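Side-chain contacts in twin-arginine translocation pathway signal protein (PDB 2RJO), which probably serves as a periplasmic sugar-binding protein, holding beta-D-galactopyranose in the cleft between its two lobes: residues R55-L58 / N64-L67; G88-T93 / L265-K270; E123-Q128 / P226-D231; G211-L216 / S242-A247. All coordinates share one frame; numbering follows the deposited sequence.

Interaction 1. Residues R55-L58 / N64-L67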
# COMPACT_ATOMS: atom_id res chain seq x y z
N ARG A 55 3.30 -7.91 20.65
CA ARG A 55 3.46 -8.87 21.74
C ARG A 55 2.82 -8.33 23.01
O ARG A 55 2.11 -9.05 23.71
CB ARG A 55 4.95 -9.17 21.99
CG ARG A 55 5.52 -10.29 21.12
CD ARG A 55 7.06 -10.31 21.11
NE ARG A 55 7.56 -11.34 20.20
CZ ARG A 55 8.79 -11.37 19.69
NH1 ARG A 55 9.68 -10.42 20.00
NH2 ARG A 55 9.14 -12.35 18.86
N ALA A 56 3.06 -7.07 23.30
CA ALA A 56 2.47 -6.47 24.50
C ALA A 56 0.95 -6.57 24.46
O ALA A 56 0.31 -6.84 25.49
CB ALA A 56 2.91 -5.01 24.62
N LEU A 57 0.36 -6.37 23.28
CA LEU A 57 -1.09 -6.42 23.13
C LEU A 57 -1.60 -7.86 23.21
O LEU A 57 -2.65 -8.13 23.80
CB LEU A 57 -1.50 -5.77 21.80
CG LEU A 57 -2.91 -5.18 21.64
CD1 LEU A 57 -3.08 -4.56 20.25
CD2 LEU A 57 -3.93 -6.26 21.84
N LEU A 58 -0.86 -8.79 22.61
CA LEU A 58 -1.27 -10.19 22.64
C LEU A 58 -1.34 -10.65 24.09
O LEU A 58 -2.18 -11.47 24.44
CB LEU A 58 -0.30 -11.06 21.85
CG LEU A 58 -0.32 -10.94 20.32
CD1 LEU A 58 0.78 -11.81 19.73
CD2 LEU A 58 -1.67 -11.38 19.76
N ASN A 64 -7.12 -12.73 22.93
CA ASN A 64 -8.42 -12.34 22.39
C ASN A 64 -8.25 -11.07 21.54
O ASN A 64 -8.70 -9.99 21.91
CB ASN A 64 -9.39 -12.11 23.54
CG ASN A 64 -10.80 -11.85 23.08
OD1 ASN A 64 -11.25 -12.38 22.07
ND2 ASN A 64 -11.53 -11.03 23.84
N LEU A 65 -7.60 -11.24 20.39
CA LEU A 65 -7.31 -10.11 19.51
C LEU A 65 -7.39 -10.44 18.02
O LEU A 65 -7.10 -11.57 17.60
CB LEU A 65 -5.91 -9.57 19.86
CG LEU A 65 -5.18 -8.61 18.92
CD1 LEU A 65 -5.77 -7.22 18.99
CD2 LEU A 65 -3.70 -8.57 19.31
N VAL A 66 -7.78 -9.45 17.23
CA VAL A 66 -7.87 -9.58 15.78
C VAL A 66 -6.99 -8.47 15.21
O VAL A 66 -7.31 -7.29 15.33
CB VAL A 66 -9.31 -9.40 15.26
CG1 VAL A 66 -9.31 -9.41 13.74
CG2 VAL A 66 -10.19 -10.52 15.79
N LEU A 67 -5.89 -8.86 14.59
CA LEU A 67 -4.94 -7.92 14.03
C LEU A 67 -4.90 -7.82 12.50
O LEU A 67 -4.89 -8.83 11.80
CB LEU A 67 -3.54 -8.29 14.53
CG LEU A 67 -2.39 -7.43 14.03
CD1 LEU A 67 -2.53 -6.04 14.59
CD2 LEU A 67 -1.08 -8.05 14.44
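Leu57 and Leu58 meet Leu65 with no ring, amide or carboxylate between them, so there are no faces or edges to match; the contact is made by branched aliphatic ends. The two prongs of Leu65 straddle the tip of Leu57: Leu57 CD2 lies 3.4 Å from Leu65 CD2 and 3.5 Å from Leu65 CD1. Leu57 CD1 also reaches Leu65 CD1, at 4.0 Å. Leu58 comes in with one branch, its CD2 standing 3.5 Å from Leu65 CD2. Leu65 CD2 therefore sits against two methyls of the helix at once, closer than usual van der Waals spacing, which makes this a tight fit. Both helix side chains cross Leu65 at about a right angle. Leu57 gets there with CG anti to its backbone N (chi1 -155°), whereas Leu58 sends its CG beside the N, so two successive residues of the helix converge on one leucine. The unit is the end of a beta-alpha-beta crossover, strand 38-42, helix 47-60 and strand 65-69, in a Rossmann-like lobe. Around it, Leu57 and Leu65 both touch Ala9 of strand 7-12, and Leu58 packs on Ala83 and Ala87 of helix 74-87.

Interaction 2. Residues G88-T93 / L265-K270; sequences GAYVTT and LQAKEK
Tyr90 covers CA and CB of Lys268 with one face of its ring, the CB making a CH-pi contact that seats helix 253-268 against strand 90-94 of the Rossmann-like sheet. Lys268 CA stands 3.7 Å above the ring plane, over its centre. Next along, Lys268 CB is 3.9 Å from the ring centroid and 25° off the normal, so it too lies over the face, displaced toward the CD2 side. The lysine's aliphatic chain crosses the tyrosine at about a right angle; with CG anti to the backbone N (chi1 -180°), the chain runs on past the CD2-CE2 side of the ring. Ala267 adds a smaller contact from the previous residue, its CB approaching obliquely to 4.0 Å from Tyr90 CD1.

The strand side is fixed by backbone bonds from Tyr90 to Leu65 and Leu67 in the neighbouring strand, while the ring also touches Val111 of strand 110-115 on the other side. Lys268 continues beyond the ring to touch Val66 and Asn64. Gly88 ends helix 74-87 and Lys270 ends helix 253-268, each with positive phi in a Schellman motif; the ring lies against the last turn of helix 253-268. On the CD2 side of the ring, Tyr90 CD2 is 3.6 Å from Lys268 CB, and Tyr90 CE2 is 3.7 Å from Lys268 CG.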
# COMPACT_ATOMS: atom_id res chain seq x y z
N GLY A 88 -3.19 -17.61 19.86
CA GLY A 88 -4.55 -17.99 19.51
C GLY A 88 -5.31 -16.83 18.89
O GLY A 88 -6.53 -16.91 18.68
N ALA A 89 -4.61 -15.74 18.61
CA ALA A 89 -5.24 -14.57 17.99
C ALA A 89 -5.36 -14.82 16.48
O ALA A 89 -4.84 -15.80 15.97
CB ALA A 89 -4.40 -13.34 18.26
N TYR A 90 -6.05 -13.91 15.79
CA TYR A 90 -6.24 -14.02 14.34
C TYR A 90 -5.60 -12.82 13.66
O TYR A 90 -5.77 -11.68 14.11
CB TYR A 90 -7.73 -14.08 14.03
CG TYR A 90 -8.37 -15.37 14.47
CD1 TYR A 90 -8.58 -16.41 13.57
CD2 TYR A 90 -8.69 -15.60 15.82
CE1 TYR A 90 -9.06 -17.64 13.98
CE2 TYR A 90 -9.18 -16.84 16.24
CZ TYR A 90 -9.36 -17.86 15.31
OH TYR A 90 -9.81 -19.10 15.70
N VAL A 91 -4.88 -13.06 12.57
CA VAL A 91 -4.19 -11.97 11.89
C VAL A 91 -4.30 -11.98 10.38
O VAL A 91 -4.33 -13.03 9.74
CB VAL A 91 -2.69 -11.98 12.26
CG1 VAL A 91 -2.06 -13.28 11.76
CG2 VAL A 91 -1.99 -10.77 11.66
N THR A 92 -4.35 -10.78 9.81
CA THR A 92 -4.43 -10.59 8.37
C THR A 92 -3.22 -9.74 7.98
O THR A 92 -2.90 -8.77 8.66
CB THR A 92 -5.73 -9.87 7.96
OG1 THR A 92 -6.82 -10.79 8.00
CG2 THR A 92 -5.63 -9.28 6.55
N THR A 93 -2.55 -10.12 6.90
CA THR A 93 -1.38 -9.39 6.43
C THR A 93 -1.68 -8.57 5.19
O THR A 93 -2.51 -8.95 4.37
CB THR A 93 -0.22 -10.37 6.11
OG1 THR A 93 0.35 -10.83 7.34
CG2 THR A 93 0.86 -9.68 5.31
N LEU A 265 -12.15 -11.07 12.07
CA LEU A 265 -13.19 -11.20 13.08
C LEU A 265 -14.18 -12.31 12.73
O LEU A 265 -14.61 -13.05 13.62
CB LEU A 265 -13.93 -9.86 13.27
CG LEU A 265 -15.01 -9.79 14.37
CD1 LEU A 265 -14.44 -10.25 15.72
CD2 LEU A 265 -15.55 -8.36 14.47
N GLN A 266 -14.52 -12.43 11.45
CA GLN A 266 -15.44 -13.47 11.02
C GLN A 266 -14.80 -14.84 11.12
O GLN A 266 -15.50 -15.84 11.25
CB GLN A 266 -15.92 -13.21 9.59
CG GLN A 266 -16.87 -12.04 9.49
CD GLN A 266 -17.67 -12.02 8.21
OE1 GLN A 266 -18.14 -13.06 7.75
NE2 GLN A 266 -17.83 -10.84 7.63
N ALA A 267 -13.48 -14.90 11.04
CA ALA A 267 -12.80 -16.17 11.16
C ALA A 267 -12.87 -16.58 12.63
O ALA A 267 -13.19 -17.72 12.95
CB ALA A 267 -11.35 -16.05 10.72
N LYS A 268 -12.58 -15.63 13.52
CA LYS A 268 -12.61 -15.87 14.96
C LYS A 268 -13.99 -16.29 15.44
O LYS A 268 -14.12 -17.11 16.34
CB LYS A 268 -12.17 -14.62 15.73
CG LYS A 268 -12.17 -14.82 17.25
CD LYS A 268 -11.79 -13.54 17.98
CE LYS A 268 -11.90 -13.71 19.49
NZ LYS A 268 -11.04 -14.80 20.03
N GLU A 269 -15.03 -15.71 14.83
CA GLU A 269 -16.39 -16.04 15.22
C GLU A 269 -16.87 -17.29 14.52
O GLU A 269 -18.02 -17.70 14.66
CB GLU A 269 -17.33 -14.89 14.90
CG GLU A 269 -16.99 -13.62 15.67
CD GLU A 269 -17.91 -12.46 15.33
OE1 GLU A 269 -18.20 -12.28 14.12
OE2 GLU A 269 -18.35 -11.74 16.25
N LYS A 270 -15.97 -17.90 13.76
CA LYS A 270 -16.29 -19.11 13.02
C LYS A 270 -17.44 -18.88 12.05
O LYS A 270 -18.22 -19.80 11.79
CB LYS A 270 -16.60 -20.24 14.00
CG LYS A 270 -15.48 -20.46 15.04
CD LYS A 270 -15.58 -21.82 15.69
CE LYS A 270 -14.51 -22.01 16.76
NZ LYS A 270 -14.48 -23.43 17.26

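Interaction 3. Residues E123-Q128 / P226-D231. With GAL (beta-D-galactopyranose), chain B.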
# COMPACT_ATOMS: atom_id res chain seq x y z
N GLU A 123 3.67 -0.99 -14.15
CA GLU A 123 3.85 -0.88 -15.58
C GLU A 123 2.77 0.02 -16.13
O GLU A 123 2.96 0.70 -17.14
CB GLU A 123 3.77 -2.27 -16.23
CG GLU A 123 3.57 -2.24 -17.74
CD GLU A 123 4.01 -3.53 -18.42
OE1 GLU A 123 3.67 -4.62 -17.90
OE2 GLU A 123 4.68 -3.44 -19.47
N GLU A 124 1.62 0.05 -15.46
CA GLU A 124 0.51 0.89 -15.91
C GLU A 124 0.80 2.37 -15.76
O GLU A 124 0.61 3.14 -16.71
CB GLU A 124 -0.77 0.56 -15.12
CG GLU A 124 -1.85 -0.09 -15.96
CD GLU A 124 -3.25 0.36 -15.58
OE1 GLU A 124 -3.64 0.21 -14.41
OE2 GLU A 124 -3.97 0.87 -16.46
N THR A 125 1.26 2.78 -14.58
CA THR A 125 1.57 4.19 -14.33
C THR A 125 2.78 4.63 -15.15
O THR A 125 2.85 5.76 -15.62
CB THR A 125 1.85 4.45 -12.82
OG1 THR A 125 3.08 3.82 -12.43
CG2 THR A 125 0.71 3.91 -11.97
N ALA A 126 3.73 3.71 -15.33
CA ALA A 126 4.92 3.99 -16.11
C ALA A 126 4.57 4.16 -17.58
O ALA A 126 5.15 5.00 -18.28
CB ALA A 126 5.93 2.86 -15.95
N THR A 127 3.63 3.35 -18.06
CA THR A 127 3.23 3.44 -19.46
C THR A 127 2.53 4.76 -19.72
O THR A 127 2.76 5.40 -20.75
CB THR A 127 2.29 2.28 -19.84
OG1 THR A 127 3.05 1.06 -19.87
CG2 THR A 127 1.67 2.51 -21.21
N GLN A 128 1.68 5.18 -18.79
CA GLN A 128 0.97 6.44 -18.93
C GLN A 128 1.95 7.60 -18.91
O GLN A 128 1.80 8.56 -19.66
CB GLN A 128 -0.04 6.61 -17.79
CG GLN A 128 -0.73 7.97 -17.80
CD GLN A 128 -1.60 8.17 -19.03
OE1 GLN A 128 -2.67 7.57 -19.17
NE2 GLN A 128 -1.14 9.03 -19.94
N PRO A 226 5.85 15.82 -16.02
CA PRO A 226 4.87 14.81 -15.61
C PRO A 226 5.40 13.86 -14.54
O PRO A 226 6.53 13.39 -14.60
CB PRO A 226 4.54 14.11 -16.91
CG PRO A 226 5.82 14.16 -17.65
CD PRO A 226 6.26 15.59 -17.42
N VAL A 227 4.56 13.59 -13.54
CA VAL A 227 4.93 12.71 -12.45
C VAL A 227 3.81 11.74 -12.17
O VAL A 227 2.64 12.07 -12.37
CB VAL A 227 5.18 13.52 -11.17
CG1 VAL A 227 5.74 12.61 -10.09
CG2 VAL A 227 6.11 14.68 -11.47
N THR A 228 4.16 10.54 -11.72
CA THR A 228 3.16 9.54 -11.37
C THR A 228 3.43 8.95 -9.99
O THR A 228 4.56 8.97 -9.50
CB THR A 228 3.11 8.38 -12.39
OG1 THR A 228 4.37 7.72 -12.43
CG2 THR A 228 2.74 8.91 -13.76
N GLY A 229 2.38 8.42 -9.37
CA GLY A 229 2.50 7.84 -8.05
C GLY A 229 1.64 6.60 -7.92
O GLY A 229 1.32 5.97 -8.93
N MSE A 230 1.28 6.24 -6.70
CA MSE A 230 0.44 5.08 -6.45
C MSE A 230 -0.08 5.13 -5.03
O MSE A 230 0.68 5.39 -4.11
CB MSE A 230 1.22 3.77 -6.68
CG MSE A 230 1.10 3.23 -8.11
SE MSE A 230 1.89 1.62 -8.43
CE MSE A 230 3.44 2.15 -9.08
N ASP A 231 -1.37 4.88 -4.87
CA ASP A 231 -2.05 4.88 -3.58
C ASP A 231 -3.44 5.50 -3.74
O ASP A 231 -4.40 5.01 -3.16
CB ASP A 231 -1.27 5.66 -2.51
CG ASP A 231 -0.17 4.82 -1.85
OD1 ASP A 231 -0.15 3.59 -2.07
OD2 ASP A 231 0.67 5.39 -1.11
C1 GAL B . 3.33 2.52 2.09
C2 GAL B . 2.96 2.77 0.61
C3 GAL B . 2.03 1.63 0.13
C4 GAL B . 2.76 0.29 0.29
C5 GAL B . 3.12 0.15 1.80
C6 GAL B . 3.86 -1.16 2.00
O1 GAL B . 4.22 3.56 2.53
O2 GAL B . 2.28 4.02 0.49
O3 GAL B . 1.69 1.81 -1.24
O4 GAL B . 3.96 0.33 -0.48
O5 GAL B . 4.01 1.24 2.23
O6 GAL B . 4.17 -1.28 3.37
O HOH W 1 3.95 5.75 -10.48
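Thr125 faces Thr228 where helix 118-132 packs on strand 227-228, and its CB already packs 4.1 Å from Thr228 CB. From there the side chain divides. The methyl CG2 goes to the loop that follows the strand, 3.7 Å from Gly229 O and 3.9 Å from Met230 CG, the latter residue being selenomethionine. The hydroxyl, placed between backbone N and carbonyl carbon at chi1 68°, reaches Met230 CE at 3.8 Å and donates a hydrogen bond to a water, with OG1 2.9 Å from the water oxygen. Thr228 OG1 donates to the same water, and the water in turn donates to Gly229 O. This water, held among buried residues, thus accepts from both hydroxyls and donates to one carbonyl, joining two threonines that do not bond to each other directly. Trp202 NE1 makes a further, weak bond to Thr125 OG1. Met230 is bent at its last torsion, which brings CE back toward the helix, and its side chain also touches Trp202 and Arg154.

Two residues past the glycine, the chain enters the sugar site. Asp231 grips galactose with both carboxylate oxygens: GAL O3 donates to OD1 and GAL O2 to OD2, each at 2.7 Å. Such a two-pronged clasp of adjacent sugar hydroxyls by an acid just beyond a strand's C-terminal end is a feature of periplasmic sugar-binding proteins of this fold.

Interaction 4. Residues G211-L216 / S242-A247; sequences GAIEAL and SGELVA
Ile213 reaches from helix 206-218 to Glu244 and Leu245 with both of its branches. The short one goes to the carboxylate: CG2 lies 3.2 Å from Glu244 OE1, a close approach of a methyl to an oxygen. The long one runs to the backbone and the next residue, CD1 standing 3.7 Å from Glu244 O and 4.1 Å from Leu245 CD1. The isoleucine sends CG1 beside the backbone N (chi1 -65°) and CG2 anti to it, which splays the two branches toward these separate partners. Glu244, extended beyond CG, crosses Ile213 obliquely.

In the next shell, the acid is held from the same helix that it packs against. Glu244 OE1 forms a salt bridge with Arg217 NH2, and Arg217 comes four residues after Ile213, one turn on. Glu244 also touches Ala222. Leu245 also touches Val227 of strand 227-228 and Ala239 and Ile240 of helix 234-241, and its backbone is bonded to Ala239. Just before these residues, Gly243 with its positive phi closes a Schellman motif at the end of helix 234-241; this turns the chain so that Glu244 and Leu245 meet helix 206-218.

The contact is therefore mixed in character. Carbon meets carbon at Leu245, but at Glu244 the isoleucine methyl lies against an oxygen whose charge is paired with arginine. That pairing probably keeps the carboxylate ionised and lets it sit beside an apolar side chain.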
# COMPACT_ATOMS: atom_id res chain seq x y z
N GLY A 211 6.50 14.48 -2.84
CA GLY A 211 7.79 14.99 -2.39
C GLY A 211 8.52 15.48 -3.62
O GLY A 211 9.18 16.51 -3.59
N ALA A 212 8.41 14.72 -4.71
CA ALA A 212 9.04 15.10 -5.97
C ALA A 212 8.42 16.40 -6.48
O ALA A 212 9.12 17.31 -6.92
CB ALA A 212 8.86 13.98 -7.00
N ILE A 213 7.09 16.49 -6.41
CA ILE A 213 6.39 17.68 -6.87
C ILE A 213 6.69 18.91 -6.03
O ILE A 213 6.60 20.03 -6.52
CB ILE A 213 4.87 17.44 -6.91
CG1 ILE A 213 4.55 16.37 -7.96
CG2 ILE A 213 4.15 18.74 -7.21
CD1 ILE A 213 3.11 15.86 -7.93
N GLU A 214 7.06 18.72 -4.77
CA GLU A 214 7.39 19.85 -3.91
C GLU A 214 8.73 20.43 -4.32
O GLU A 214 8.96 21.64 -4.20
CB GLU A 214 7.45 19.43 -2.45
CG GLU A 214 6.09 19.15 -1.84
CD GLU A 214 6.19 18.54 -0.45
OE1 GLU A 214 6.84 17.48 -0.32
OE2 GLU A 214 5.63 19.12 0.51
N ALA A 215 9.61 19.57 -4.81
CA ALA A 215 10.92 19.99 -5.27
C ALA A 215 10.73 20.70 -6.61
O ALA A 215 11.34 21.75 -6.85
CB ALA A 215 11.82 18.78 -5.43
N LEU A 216 9.90 20.14 -7.48
CA LEU A 216 9.64 20.78 -8.77
C LEU A 216 9.03 22.17 -8.56
O LEU A 216 9.44 23.14 -9.19
CB LEU A 216 8.67 19.94 -9.61
CG LEU A 216 9.15 18.57 -10.05
CD1 LEU A 216 8.00 17.85 -10.75
CD2 LEU A 216 10.35 18.70 -10.97
N SER A 242 -5.16 18.91 -10.46
CA SER A 242 -4.44 20.15 -10.72
C SER A 242 -3.42 20.01 -11.85
O SER A 242 -2.72 20.96 -12.18
CB SER A 242 -3.72 20.62 -9.46
OG SER A 242 -2.70 19.70 -9.08
N GLY A 243 -3.35 18.82 -12.44
CA GLY A 243 -2.42 18.60 -13.53
C GLY A 243 -0.97 18.37 -13.13
O GLY A 243 -0.10 18.25 -13.99
N GLU A 244 -0.69 18.30 -11.84
CA GLU A 244 0.70 18.10 -11.44
C GLU A 244 1.14 16.65 -11.38
O GLU A 244 2.33 16.34 -11.55
CB GLU A 244 0.94 18.83 -10.12
CG GLU A 244 0.81 20.34 -10.34
CD GLU A 244 1.09 21.15 -9.10
OE1 GLU A 244 2.00 20.77 -8.34
OE2 GLU A 244 0.40 22.17 -8.89
N LEU A 245 0.17 15.76 -11.15
CA LEU A 245 0.42 14.32 -11.10
C LEU A 245 -0.39 13.79 -12.27
O LEU A 245 -1.58 14.10 -12.37
CB LEU A 245 -0.10 13.74 -9.78
CG LEU A 245 0.27 12.28 -9.48
CD1 LEU A 245 1.76 12.18 -9.15
CD2 LEU A 245 -0.55 11.79 -8.31
N VAL A 246 0.22 13.03 -13.17
CA VAL A 246 -0.54 12.53 -14.31
C VAL A 246 -1.31 11.24 -14.05
O VAL A 246 -2.26 10.93 -14.77
CB VAL A 246 0.35 12.35 -15.55
CG1 VAL A 246 0.98 13.68 -15.91
CG2 VAL A 246 1.40 11.31 -15.31
N ALA A 247 -0.93 10.50 -13.01
CA ALA A 247 -1.63 9.25 -12.70
C ALA A 247 -1.24 8.66 -11.36
O ALA A 247 -0.18 8.95 -10.81
CB ALA A 247 -1.38 8.23 -13.80

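Overall arrangement
The four contacts fall into two groups, one in each lobe. Interactions 1 and 2 have centres 11 Å apart and share a sheet: helix 47-60 packs on one face of strand 65-69, helix 253-268 on the other, and Leu67 bonds to the 88-93 segment (Leu67 O to Thr92 N, 2.8 Å). Interactions 3 and 4, with centres 12 Å apart, are joined by backbone bonds such as Val227 O to Val246 N, 2.7 Å. Interactions 1 and 4 lie 40 Å apart, centre to centre. The galactose is bound directly by interaction 3 through Asp231, while the side chain of Leu245 in interaction 4 is about 12 Å from it; Asp70, Arg13 and Tyr20 also bind the sugar.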